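Local coordinates for lysosome-associated membrane glycoprotein 2 (Mus musculus, PDB 5GV3) that helps control lysosome biogenesis, autophagy and lysosomal pH, directly inhibiting the proton channel TMEM175, and is represented here by its first, membrane-distal lumenal domain, at residues A[18-23]-A[138-143]; A[86-91]-A[134-139]; A[123-128]-A[159-164]. All blocks are in the same frame, centred on the assembly; numbering follows the deposited sequence.

Contact 1 of 3, residues A[18-23]-A[138-143]; sequences WEMNFT and QKYWGI. With ZN (zinc ion), chain E; NAG (2-acetamido-2-deoxy-beta-D-glucopyranose), chain M.
The indole of Trp141 lies between Glu19 and the first sugar on Asn21. Glu19 CB sits over one face, 3.7 Å from the centroid of the five-membered ring, in a CH-pi contact, while O6 of the N-acetylglucosamine lies over the opposite face. Trp141 reaches this place because its CG stands between the backbone N and the carbonyl carbon (chi1 73°), which leans the indole across the neighbouring strand. The sugar is joined to Asn21 ND2 through C1, and its C5 also rests on Lys139 CD at 3.7 Å; Lys139 NZ is hydrogen-bonded to Thr130 OG1. On the same face of the sheet as Trp141 and Asn21, the Glu19 carboxylate grips a zinc ion with both oxygens, OE1 and OE2 each 2.0 Å from the metal.

Met20, Phe22, Gln138 and Tyr140 occupy the other face of the sheet. Gln138 CG meets the edge of the Phe22 ring, 3.7 Å from CD1, with the amide almost perpendicular to the ring (89°). Tyr140 OH bonds to Gln138 OE1 at 2.5 Å, approaching from above the carbonyl plane, and a second bond joins this hydroxyl to Trp70 NE1.

Between these two layers, strands 18-23 and 138-141 run antiparallel at 166°. Glu19 with Trp141 and Asn21 with Lys139 are the hydrogen-bonded pairs, Glu19 N to Trp141 O being 2.7 Å. The strand then turns at Gly142, which forms a G1 bulge with Ile143 opposite Cys125. The chemistry is thus split by the sheet: metal, glycan and indole share one side, whereas on the buried side hydroxyl and amide pair beside apolar side chains.

Contact 2 of 3, residues A[86-91]-A[134-139]; sequences IVLSYN and TPVVQK. With NAG (2-acetamido-2-deoxy-beta-D-glucopyranose), chain N; NAG (2-acetamido-2-deoxy-beta-D-glucopyranose), chain M.
Strands 86-91 and 136-139 pass each other at 126°, their axes 10.3 Å apart at the closest, so side chains and not backbone hydrogen bonds join them. Leu88 and Val136 meet through methyl groups, CD2 to CG1 at 3.7 Å; with CG trans to the backbone nitrogen (chi1 177°), Leu88 directs its branched end toward strand 136-139. The other methyl of Val136, CG2, packs against Tyr90 CE1 at 3.7 Å. Farther along the tyrosine, OH touches CG of Pro135 at 3.5 Å, a residue that follows a cis peptide bond and directly precedes the strand.

Gln138 adds a polar element at the other end. With OE1 held by Tyr140, NE2 is the end turned to a water, to which it donates at 2.9 Å; that water donates to Ile86 O at 2.7 Å, bridging side chain and backbone where the strands have no direct hydrogen bond.

Phe22 covers Leu88, and Val109 covers Val136, continuing the apolar layer on both strands. Walls of beta-sheet set at a steep angle and closing on a shared apolar interior are characteristic of the beta-prism fold of LAMP lumenal domains: strand 81-91 comes from the four-stranded antiparallel sheet, strand 136-146 from the mixed one.

Contact 3 of 3, residues A[123-128]-A[159-164]; sequences FKCNSV and QVCEED
Cys125 and Cys161 are covalently linked, SG to SG at 2.1 Å with a chi3 of 79°. Their sulfurs leave the two backbones differently: that of Cys125 is trans to its own nitrogen (chi1 -167°), whereas that of Cys161 lies between nitrogen and carbonyl carbon (chi1 64°).

Backbone hydrogen bonds precede the disulfide. Lys124 N donates to Gln159 O at 2.9 Å, and Cys161 N to Lys124 O at 3.0 Å, so Lys124 is held through both its amide and its carbonyl. These bonds make a short parallel pairing that adds strand 158-160 to strand 122-125 within the mixed sheet, whose other pairings are antiparallel; the disulfide ties the chain just beyond this pairing, close to the C-terminal end of the first lumenal domain.

Apolar contacts differ on the two faces. The Phe123 ring brings CZ to 3.8 Å from Cys161 CB and also meets the ring of Phe115. On the other face the aliphatic part of Lys124 runs alongside Val160, with CE 3.9 Å from CG1.

Charged and polar contacts gather at Asp164. Lys124 crosses it at about a right angle and makes a long salt bridge from NZ to OD2 (3.9 Å), and Asn126 N donates weakly to that same oxygen.

In the fold
Contact 2 is the most buried of the three and joins the two sheets across the interior; contacts 1 and 3 each pair strands within the mixed sheet and are only partly buried. Strand 136-146 carries one side of both contact 1 and contact 2, which share Gln138 and Lys139, and Phe22 against Leu88 continues the packing from one to the other. The centre of contact 3 is about 15 Å from the chain centre, yet Ile143 and Gly142 reach its strand through probable backbone hydrogen bonds to Cys125 and Asn126. Chemistry follows position: methyl, ring and water-bridged contacts in the interior, which contact 1's buried face shares; glycan and zinc on its other face; a disulfide with weak charged contacts near the C-terminus.

Contact 1 of 3, residues A[18-23]-A[138-143]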
loop_
_atom_site.group_PDB
_atom_site.type_symbol
_atom_site.label_atom_id
_atom_site.label_comp_id
_atom_site.label_asym_id
_atom_site.label_seq_id
_atom_site.Cartn_x
_atom_site.Cartn_y
_atom_site.Cartn_z
ATOM N N TRP A 18 -1.172 -3.654 8.164
ATOM C CA TRP A 18 -0.199 -4.294 7.279
ATOM C C TRP A 18 1.207 -3.695 7.399
ATOM O O TRP A 18 1.402 -2.659 8.035
ATOM C CB TRP A 18 -0.671 -4.202 5.821
ATOM C CG TRP A 18 -0.423 -2.874 5.160
ATOM C CD1 TRP A 18 0.515 -2.614 4.214
ATOM C CD2 TRP A 18 -1.117 -1.630 5.387
ATOM N NE1 TRP A 18 0.460 -1.300 3.841
ATOM C CE2 TRP A 18 -0.534 -0.670 4.537
ATOM C CE3 TRP A 18 -2.162 -1.238 6.224
ATOM C CZ2 TRP A 18 -0.959 0.656 4.493
ATOM C CZ3 TRP A 18 -2.587 0.085 6.181
ATOM C CH2 TRP A 18 -1.984 1.014 5.323
ATOM N N GLU A 19 2.181 -4.375 6.801
ATOM C CA GLU A 19 3.552 -3.877 6.739
ATOM C C GLU A 19 4.029 -3.855 5.284
ATOM O O GLU A 19 3.691 -4.732 4.500
ATOM C CB GLU A 19 4.482 -4.735 7.606
ATOM C CG GLU A 19 4.121 -4.720 9.108
ATOM C CD GLU A 19 5.260 -5.176 10.026
ATOM O OE1 GLU A 19 6.422 -4.806 9.761
ATOM O OE2 GLU A 19 4.997 -5.887 11.026
ATOM N N MET A 20 4.807 -2.849 4.911
ATOM C CA MET A 20 5.351 -2.799 3.547
ATOM C C MET A 20 6.729 -2.175 3.463
ATOM O O MET A 20 7.086 -1.330 4.279
ATOM C CB MET A 20 4.374 -2.049 2.630
ATOM C CG MET A 20 4.010 -0.637 3.107
ATOM S SD MET A 20 3.086 0.397 1.924
ATOM C CE MET A 20 1.836 -0.691 1.405
ATOM N N ASN A 21 7.523 -2.638 2.505
ATOM C CA ASN A 21 8.772 -1.963 2.197
ATOM C C ASN A 21 8.999 -1.995 0.681
ATOM O O ASN A 21 8.351 -2.769 -0.050
ATOM C CB ASN A 21 9.967 -2.490 3.047
ATOM C CG ASN A 21 10.390 -3.922 2.756
ATOM O OD1 ASN A 21 10.114 -4.492 1.703
ATOM N ND2 ASN A 21 11.113 -4.502 3.730
ATOM N N PHE A 22 9.853 -1.090 0.212
ATOM C CA PHE A 22 10.084 -0.894 -1.217
ATOM C C PHE A 22 11.561 -0.867 -1.543
ATOM O O PHE A 22 12.312 -0.052 -1.016
ATOM C CB PHE A 22 9.449 0.418 -1.677
ATOM C CG PHE A 22 7.975 0.496 -1.413
ATOM C CD1 PHE A 22 7.087 -0.272 -2.141
ATOM C CD2 PHE A 22 7.482 1.312 -0.412
ATOM C CE1 PHE A 22 5.730 -0.211 -1.886
ATOM C CE2 PHE A 22 6.127 1.377 -0.148
ATOM C CZ PHE A 22 5.249 0.618 -0.882
ATOM N N THR A 23 11.979 -1.779 -2.407
ATOM C CA THR A 23 13.362 -1.817 -2.838
ATOM C C THR A 23 13.468 -1.092 -4.175
ATOM O O THR A 23 12.943 -1.558 -5.184
ATOM C CB THR A 23 13.869 -3.259 -2.947
ATOM O OG1 THR A 23 13.646 -3.931 -1.705
ATOM C CG2 THR A 23 15.354 -3.287 -3.248
ATOM N N GLN A 138 8.226 -4.365 -4.603
ATOM C CA GLN A 138 7.286 -4.075 -3.528
ATOM C C GLN A 138 7.010 -5.320 -2.691
ATOM O O GLN A 138 6.740 -6.393 -3.226
ATOM C CB GLN A 138 5.977 -3.524 -4.099
ATOM C CG GLN A 138 6.184 -2.349 -5.045
ATOM C CD GLN A 138 4.899 -1.840 -5.658
ATOM O OE1 GLN A 138 3.814 -2.332 -5.353
ATOM N NE2 GLN A 138 5.017 -0.846 -6.534
ATOM N N LYS A 139 7.110 -5.180 -1.373
ATOM C CA LYS A 139 6.788 -6.282 -0.471
ATOM C C LYS A 139 5.713 -5.868 0.532
ATOM O O LYS A 139 5.797 -4.804 1.144
ATOM C CB LYS A 139 8.042 -6.774 0.255
ATOM C CG LYS A 139 9.036 -7.510 -0.647
ATOM C CD LYS A 139 10.220 -8.031 0.157
ATOM C CE LYS A 139 11.201 -8.811 -0.707
ATOM N NZ LYS A 139 10.563 -10.039 -1.252
ATOM N N TYR A 140 4.698 -6.714 0.674
ATOM C CA TYR A 140 3.578 -6.480 1.590
ATOM C C TYR A 140 3.382 -7.706 2.478
ATOM O O TYR A 140 3.475 -8.832 1.992
ATOM C CB TYR A 140 2.282 -6.200 0.819
ATOM C CG TYR A 140 2.394 -5.131 -0.246
ATOM C CD1 TYR A 140 2.204 -3.799 0.064
ATOM C CD2 TYR A 140 2.696 -5.456 -1.565
ATOM C CE1 TYR A 140 2.305 -2.817 -0.904
ATOM C CE2 TYR A 140 2.798 -4.467 -2.547
ATOM C CZ TYR A 140 2.597 -3.147 -2.198
ATOM O OH TYR A 140 2.689 -2.134 -3.124
ATOM N N TRP A 141 3.129 -7.494 3.770
ATOM C CA TRP A 141 2.847 -8.610 4.677
ATOM C C TRP A 141 2.119 -8.189 5.961
ATOM O O TRP A 141 1.864 -7.007 6.181
ATOM C CB TRP A 141 4.144 -9.342 5.028
ATOM C CG TRP A 141 5.082 -8.607 5.980
ATOM C CD1 TRP A 141 5.204 -8.802 7.333
ATOM C CD2 TRP A 141 6.036 -7.587 5.635
ATOM N NE1 TRP A 141 6.166 -7.960 7.849
ATOM C CE2 TRP A 141 6.689 -7.208 6.829
ATOM C CE3 TRP A 141 6.391 -6.958 4.434
ATOM C CZ2 TRP A 141 7.679 -6.219 6.849
ATOM C CZ3 TRP A 141 7.369 -5.980 4.459
ATOM C CH2 TRP A 141 8.006 -5.620 5.660
ATOM N N GLY A 142 1.777 -9.168 6.797
ATOM C CA GLY A 142 1.100 -8.914 8.062
ATOM C C GLY A 142 -0.225 -8.214 7.839
ATOM O O GLY A 142 -0.609 -7.339 8.606
ATOM N N ILE A 143 -0.927 -8.617 6.785
ATOM C CA ILE A 143 -2.113 -7.910 6.310
ATOM C C ILE A 143 -3.389 -8.364 6.997
ATOM O O ILE A 143 -3.710 -9.548 6.990
ATOM C CB ILE A 143 -2.288 -8.091 4.784
ATOM C CG1 ILE A 143 -1.048 -7.594 4.041
ATOM C CG2 ILE A 143 -3.560 -7.393 4.300
ATOM C CD1 ILE A 143 -0.991 -8.030 2.576
HETATM ZN ZN ZN E . 6.978 -5.923 11.318
HETATM C C1 NAG M . 11.659 -5.844 3.737
HETATM C C2 NAG M . 12.740 -6.028 4.811
HETATM C C3 NAG M . 13.297 -7.448 4.759
HETATM C C4 NAG M . 12.165 -8.466 4.831
HETATM C C5 NAG M . 11.113 -8.174 3.763
HETATM C C6 NAG M . 9.902 -9.068 3.874
HETATM C C7 NAG M . 14.048 -4.082 5.552
HETATM C C8 NAG M . 15.192 -3.162 5.239
HETATM N N2 NAG M . 13.811 -5.053 4.661
HETATM O O3 NAG M . 14.198 -7.651 5.840
HETATM O O4 NAG M . 12.683 -9.779 4.647
HETATM O O5 NAG M . 10.638 -6.829 3.913
HETATM O O6 NAG M . 9.181 -8.777 5.061
HETATM O O7 NAG M . 13.368 -3.953 6.566
#

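Contact 2 of 3, residues A[86-91]-A[134-139]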
loop_
_atom_site.group_PDB
_atom_site.type_symbol
_atom_site.label_atom_id
_atom_site.label_comp_id
_atom_site.label_asym_id
_atom_site.label_seq_id
_atom_site.Cartn_x
_atom_site.Cartn_y
_atom_site.Cartn_z
ATOM N N ILE A 86 -2.813 -0.029 -7.179
ATOM C CA ILE A 86 -1.765 0.210 -6.212
ATOM C C ILE A 86 -0.679 1.021 -6.906
ATOM O O ILE A 86 -0.158 0.618 -7.944
ATOM C CB ILE A 86 -1.179 -1.092 -5.653
ATOM C CG1 ILE A 86 -2.272 -1.920 -4.980
ATOM C CG2 ILE A 86 -0.053 -0.790 -4.670
ATOM C CD1 ILE A 86 -1.814 -3.293 -4.542
ATOM N N VAL A 87 -0.378 2.187 -6.350
ATOM C CA VAL A 87 0.585 3.093 -6.961
ATOM C C VAL A 87 1.610 3.589 -5.947
ATOM O O VAL A 87 1.263 4.016 -4.843
ATOM C CB VAL A 87 -0.117 4.309 -7.587
ATOM C CG1 VAL A 87 0.902 5.323 -8.063
ATOM C CG2 VAL A 87 -1.015 3.878 -8.736
ATOM N N LEU A 88 2.876 3.530 -6.336
ATOM C CA LEU A 88 3.964 4.088 -5.551
ATOM C C LEU A 88 4.580 5.265 -6.295
ATOM O O LEU A 88 4.876 5.167 -7.486
ATOM C CB LEU A 88 5.031 3.032 -5.269
ATOM C CG LEU A 88 6.269 3.497 -4.503
ATOM C CD1 LEU A 88 5.933 3.673 -3.042
ATOM C CD2 LEU A 88 7.410 2.507 -4.674
ATOM N N SER A 89 4.748 6.385 -5.602
ATOM C CA SER A 89 5.455 7.529 -6.170
ATOM C C SER A 89 6.657 7.856 -5.312
ATOM O O SER A 89 6.551 7.955 -4.088
ATOM C CB SER A 89 4.545 8.750 -6.292
ATOM O OG SER A 89 3.420 8.461 -7.096
ATOM N N TYR A 90 7.814 7.978 -5.944
ATOM C CA TYR A 90 9.013 8.330 -5.205
ATOM C C TYR A 90 9.760 9.481 -5.868
ATOM O O TYR A 90 9.754 9.632 -7.089
ATOM C CB TYR A 90 9.926 7.118 -5.008
ATOM C CG TYR A 90 10.436 6.438 -6.255
ATOM C CD1 TYR A 90 9.675 5.477 -6.905
ATOM C CD2 TYR A 90 11.695 6.732 -6.762
ATOM C CE1 TYR A 90 10.147 4.834 -8.030
ATOM C CE2 TYR A 90 12.176 6.099 -7.895
ATOM C CZ TYR A 90 11.401 5.150 -8.522
ATOM O OH TYR A 90 11.879 4.519 -9.647
ATOM N N ASN A 91 10.357 10.315 -5.024
ATOM C CA ASN A 91 10.971 11.564 -5.431
ATOM C C ASN A 91 12.486 11.487 -5.260
ATOM O O ASN A 91 12.988 11.511 -4.140
ATOM C CB ASN A 91 10.368 12.689 -4.591
ATOM C CG ASN A 91 10.919 14.052 -4.926
ATOM O OD1 ASN A 91 11.906 14.195 -5.648
ATOM N ND2 ASN A 91 10.276 15.079 -4.380
ATOM N N THR A 134 10.038 -3.637 -11.806
ATOM C CA THR A 134 11.274 -2.938 -12.167
ATOM C C THR A 134 11.032 -1.475 -12.537
ATOM O O THR A 134 10.169 -1.180 -13.367
ATOM C CB THR A 134 11.965 -3.653 -13.345
ATOM O OG1 THR A 134 12.269 -5.002 -12.970
ATOM C CG2 THR A 134 13.241 -2.932 -13.771
ATOM N N PRO A 135 11.784 -0.547 -11.919
ATOM C CA PRO A 135 12.913 -0.714 -10.995
ATOM C C PRO A 135 12.524 -0.816 -9.524
ATOM O O PRO A 135 13.351 -0.504 -8.670
ATOM C CB PRO A 135 13.715 0.562 -11.218
ATOM C CG PRO A 135 12.655 1.591 -11.459
ATOM C CD PRO A 135 11.523 0.880 -12.183
ATOM N N VAL A 136 11.305 -1.250 -9.226
ATOM C CA VAL A 136 10.866 -1.294 -7.834
ATOM C C VAL A 136 10.383 -2.682 -7.421
ATOM O O VAL A 136 9.551 -3.286 -8.092
ATOM C CB VAL A 136 9.730 -0.284 -7.578
ATOM C CG1 VAL A 136 9.284 -0.353 -6.135
ATOM C CG2 VAL A 136 10.179 1.139 -7.928
ATOM N N VAL A 137 10.926 -3.198 -6.323
ATOM C CA VAL A 137 10.388 -4.414 -5.727
ATOM C C VAL A 137 9.518 -4.052 -4.521
ATOM O O VAL A 137 10.011 -3.485 -3.541
ATOM C CB VAL A 137 11.513 -5.375 -5.315
ATOM C CG1 VAL A 137 10.957 -6.559 -4.528
ATOM C CG2 VAL A 137 12.266 -5.855 -6.545
ATOM N N GLN A 138 8.226 -4.365 -4.603
ATOM C CA GLN A 138 7.286 -4.075 -3.528
ATOM C C GLN A 138 7.010 -5.320 -2.691
ATOM O O GLN A 138 6.740 -6.393 -3.226
ATOM C CB GLN A 138 5.977 -3.524 -4.099
ATOM C CG GLN A 138 6.184 -2.349 -5.045
ATOM C CD GLN A 138 4.899 -1.840 -5.658
ATOM O OE1 GLN A 138 3.814 -2.332 -5.353
ATOM N NE2 GLN A 138 5.017 -0.846 -6.534
ATOM N N LYS A 139 7.110 -5.180 -1.373
ATOM C CA LYS A 139 6.788 -6.282 -0.471
ATOM C C LYS A 139 5.713 -5.868 0.532
ATOM O O LYS A 139 5.797 -4.804 1.144
ATOM C CB LYS A 139 8.042 -6.774 0.255
ATOM C CG LYS A 139 9.036 -7.510 -0.647
ATOM C CD LYS A 139 10.220 -8.031 0.157
ATOM C CE LYS A 139 11.201 -8.811 -0.707
ATOM N NZ LYS A 139 10.563 -10.039 -1.252
HETATM C C1 NAG N . 10.723 16.425 -4.596
HETATM C C2 NAG N . 9.622 17.462 -4.506
HETATM C C3 NAG N . 10.204 18.840 -4.779
HETATM C C4 NAG N . 11.347 19.127 -3.814
HETATM C C5 NAG N . 12.370 17.986 -3.797
HETATM C C6 NAG N . 13.357 18.108 -2.659
HETATM C C7 NAG N . 7.327 16.744 -4.984
HETATM C C8 NAG N . 6.293 16.517 -6.044
HETATM N N2 NAG N . 8.520 17.178 -5.410
HETATM O O3 NAG N . 9.186 19.825 -4.641
HETATM O O4 NAG N . 12.011 20.323 -4.204
HETATM O O5 NAG N . 11.725 16.712 -3.628
HETATM O O6 NAG N . 12.862 17.478 -1.484
HETATM O O7 NAG N . 7.098 16.538 -3.797
HETATM C C1 NAG M . 11.659 -5.844 3.737
HETATM C C2 NAG M . 12.740 -6.028 4.811
HETATM C C3 NAG M . 13.297 -7.448 4.759
HETATM C C4 NAG M . 12.165 -8.466 4.831
HETATM C C5 NAG M . 11.113 -8.174 3.763
HETATM C C6 NAG M . 9.902 -9.068 3.874
HETATM C C7 NAG M . 14.048 -4.082 5.552
HETATM C C8 NAG M . 15.192 -3.162 5.239
HETATM N N2 NAG M . 13.811 -5.053 4.661
HETATM O O3 NAG M . 14.198 -7.651 5.840
HETATM O O4 NAG M . 12.683 -9.779 4.647
HETATM O O5 NAG M . 10.638 -6.829 3.913
HETATM O O6 NAG M . 9.181 -8.777 5.061
HETATM O O7 NAG M . 13.368 -3.953 6.566
HETATM O O HOH W 1 2.464 0.076 -7.655
#

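Contact 3 of 3, residues A[123-128]-A[159-164]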
loop_
_atom_site.group_PDB
_atom_site.type_symbol
_atom_site.label_atom_id
_atom_site.label_comp_id
_atom_site.label_asym_id
_atom_site.label_seq_id
_atom_site.Cartn_x
_atom_site.Cartn_y
_atom_site.Cartn_z
ATOM N N PHE A 123 -9.892 -9.760 5.220
ATOM C CA PHE A 123 -8.872 -10.445 4.445
ATOM C C PHE A 123 -7.585 -10.530 5.260
ATOM O O PHE A 123 -7.099 -9.526 5.784
ATOM C CB PHE A 123 -8.622 -9.735 3.116
ATOM C CG PHE A 123 -7.539 -10.365 2.305
ATOM C CD1 PHE A 123 -7.755 -11.570 1.662
ATOM C CD2 PHE A 123 -6.297 -9.763 2.196
ATOM C CE1 PHE A 123 -6.747 -12.162 0.920
ATOM C CE2 PHE A 123 -5.292 -10.351 1.452
ATOM C CZ PHE A 123 -5.520 -11.554 0.815
ATOM N N LYS A 124 -7.030 -11.728 5.366
ATOM C CA LYS A 124 -5.849 -11.909 6.187
ATOM C C LYS A 124 -4.737 -12.567 5.394
ATOM O O LYS A 124 -4.957 -13.557 4.694
ATOM C CB LYS A 124 -6.158 -12.746 7.438
ATOM C CG LYS A 124 -5.001 -12.766 8.440
ATOM C CD LYS A 124 -4.916 -14.053 9.265
ATOM C CE LYS A 124 -4.287 -15.179 8.463
ATOM N NZ LYS A 124 -3.692 -16.215 9.342
ATOM N N CYS A 125 -3.544 -11.997 5.505
ATOM C CA CYS A 125 -2.356 -12.571 4.904
ATOM C C CYS A 125 -1.143 -12.017 5.648
ATOM O O CYS A 125 -0.586 -11.000 5.243
ATOM C CB CYS A 125 -2.296 -12.231 3.404
ATOM S SG CYS A 125 -1.093 -13.171 2.412
ATOM N N ASN A 126 -0.736 -12.677 6.732
ATOM C CA ASN A 126 0.436 -12.229 7.479
ATOM C C ASN A 126 1.701 -12.517 6.597
ATOM O O ASN A 126 2.735 -11.900 6.808
ATOM C CB ASN A 126 0.470 -12.814 8.950
ATOM C CG ASN A 126 -0.285 -11.877 10.050
ATOM O OD1 ASN A 126 -0.579 -10.704 9.840
ATOM N ND2 ASN A 126 -0.546 -12.427 11.220
ATOM N N SER A 127 1.610 -13.427 5.611
ATOM C CA SER A 127 2.722 -13.740 4.662
ATOM C C SER A 127 3.159 -12.618 3.691
ATOM O O SER A 127 2.383 -11.731 3.335
ATOM C CB SER A 127 2.394 -14.961 3.795
ATOM O OG SER A 127 1.953 -16.057 4.566
ATOM N N VAL A 128 4.392 -12.723 3.202
ATOM C CA VAL A 128 4.977 -11.723 2.308
ATOM C C VAL A 128 4.540 -11.838 0.847
ATOM O O VAL A 128 4.878 -12.790 0.154
ATOM C CB VAL A 128 6.526 -11.793 2.354
ATOM C CG1 VAL A 128 7.163 -10.815 1.336
ATOM C CG2 VAL A 128 7.023 -11.507 3.760
ATOM N N GLN A 159 -11.137 -14.372 5.462
ATOM C CA GLN A 159 -10.692 -15.014 4.231
ATOM C C GLN A 159 -9.172 -14.952 4.188
ATOM O O GLN A 159 -8.570 -13.877 4.171
ATOM C CB GLN A 159 -11.288 -14.388 2.979
ATOM C CG GLN A 159 -10.586 -14.900 1.738
ATOM C CD GLN A 159 -11.337 -14.604 0.477
ATOM O OE1 GLN A 159 -12.500 -14.978 0.346
ATOM N NE2 GLN A 159 -10.687 -13.929 -0.464
ATOM N N VAL A 160 -8.552 -16.121 4.171
ATOM C CA VAL A 160 -7.114 -16.211 4.271
ATOM C C VAL A 160 -6.482 -16.393 2.893
ATOM O O VAL A 160 -6.968 -17.187 2.085
ATOM C CB VAL A 160 -6.714 -17.354 5.195
ATOM C CG1 VAL A 160 -5.212 -17.385 5.363
ATOM C CG2 VAL A 160 -7.386 -17.176 6.550
ATOM N N CYS A 161 -5.414 -15.647 2.622
ATOM C CA CYS A 161 -4.701 -15.788 1.359
ATOM C C CYS A 161 -4.142 -17.201 1.252
ATOM O O CYS A 161 -3.907 -17.861 2.269
ATOM C CB CYS A 161 -3.576 -14.755 1.226
ATOM S SG CYS A 161 -2.229 -14.880 2.444
ATOM N N GLU A 162 -3.934 -17.659 0.021
ATOM C CA GLU A 162 -3.440 -19.007 -0.220
ATOM C C GLU A 162 -2.040 -19.213 0.317
ATOM O O GLU A 162 -1.690 -20.321 0.702
ATOM C CB GLU A 162 -3.450 -19.330 -1.717
ATOM C CG GLU A 162 -2.505 -18.500 -2.597
ATOM C CD GLU A 162 -3.059 -17.129 -2.979
ATOM O OE1 GLU A 162 -3.769 -16.504 -2.159
ATOM O OE2 GLU A 162 -2.783 -16.675 -4.112
ATOM N N GLU A 163 -1.238 -18.151 0.336
ATOM C CA GLU A 163 0.145 -18.251 0.788
ATOM C C GLU A 163 0.196 -18.727 2.240
ATOM O O GLU A 163 1.119 -19.432 2.638
ATOM C CB GLU A 163 0.873 -16.911 0.624
ATOM C CG GLU A 163 1.164 -16.512 -0.834
ATOM C CD GLU A 163 -0.080 -16.058 -1.585
ATOM O OE1 GLU A 163 -1.128 -15.855 -0.935
ATOM O OE2 GLU A 163 -0.015 -15.903 -2.825
ATOM N N ASP A 164 -0.812 -18.358 3.022
ATOM C CA ASP A 164 -0.937 -18.868 4.383
ATOM C C ASP A 164 -1.529 -20.280 4.383
ATOM O O ASP A 164 -1.555 -20.951 5.415
ATOM C CB ASP A 164 -1.802 -17.936 5.235
ATOM C CG ASP A 164 -1.106 -16.637 5.566
ATOM O OD1 ASP A 164 0.122 -16.575 5.376
ATOM O OD2 ASP A 164 -1.776 -15.687 6.031
#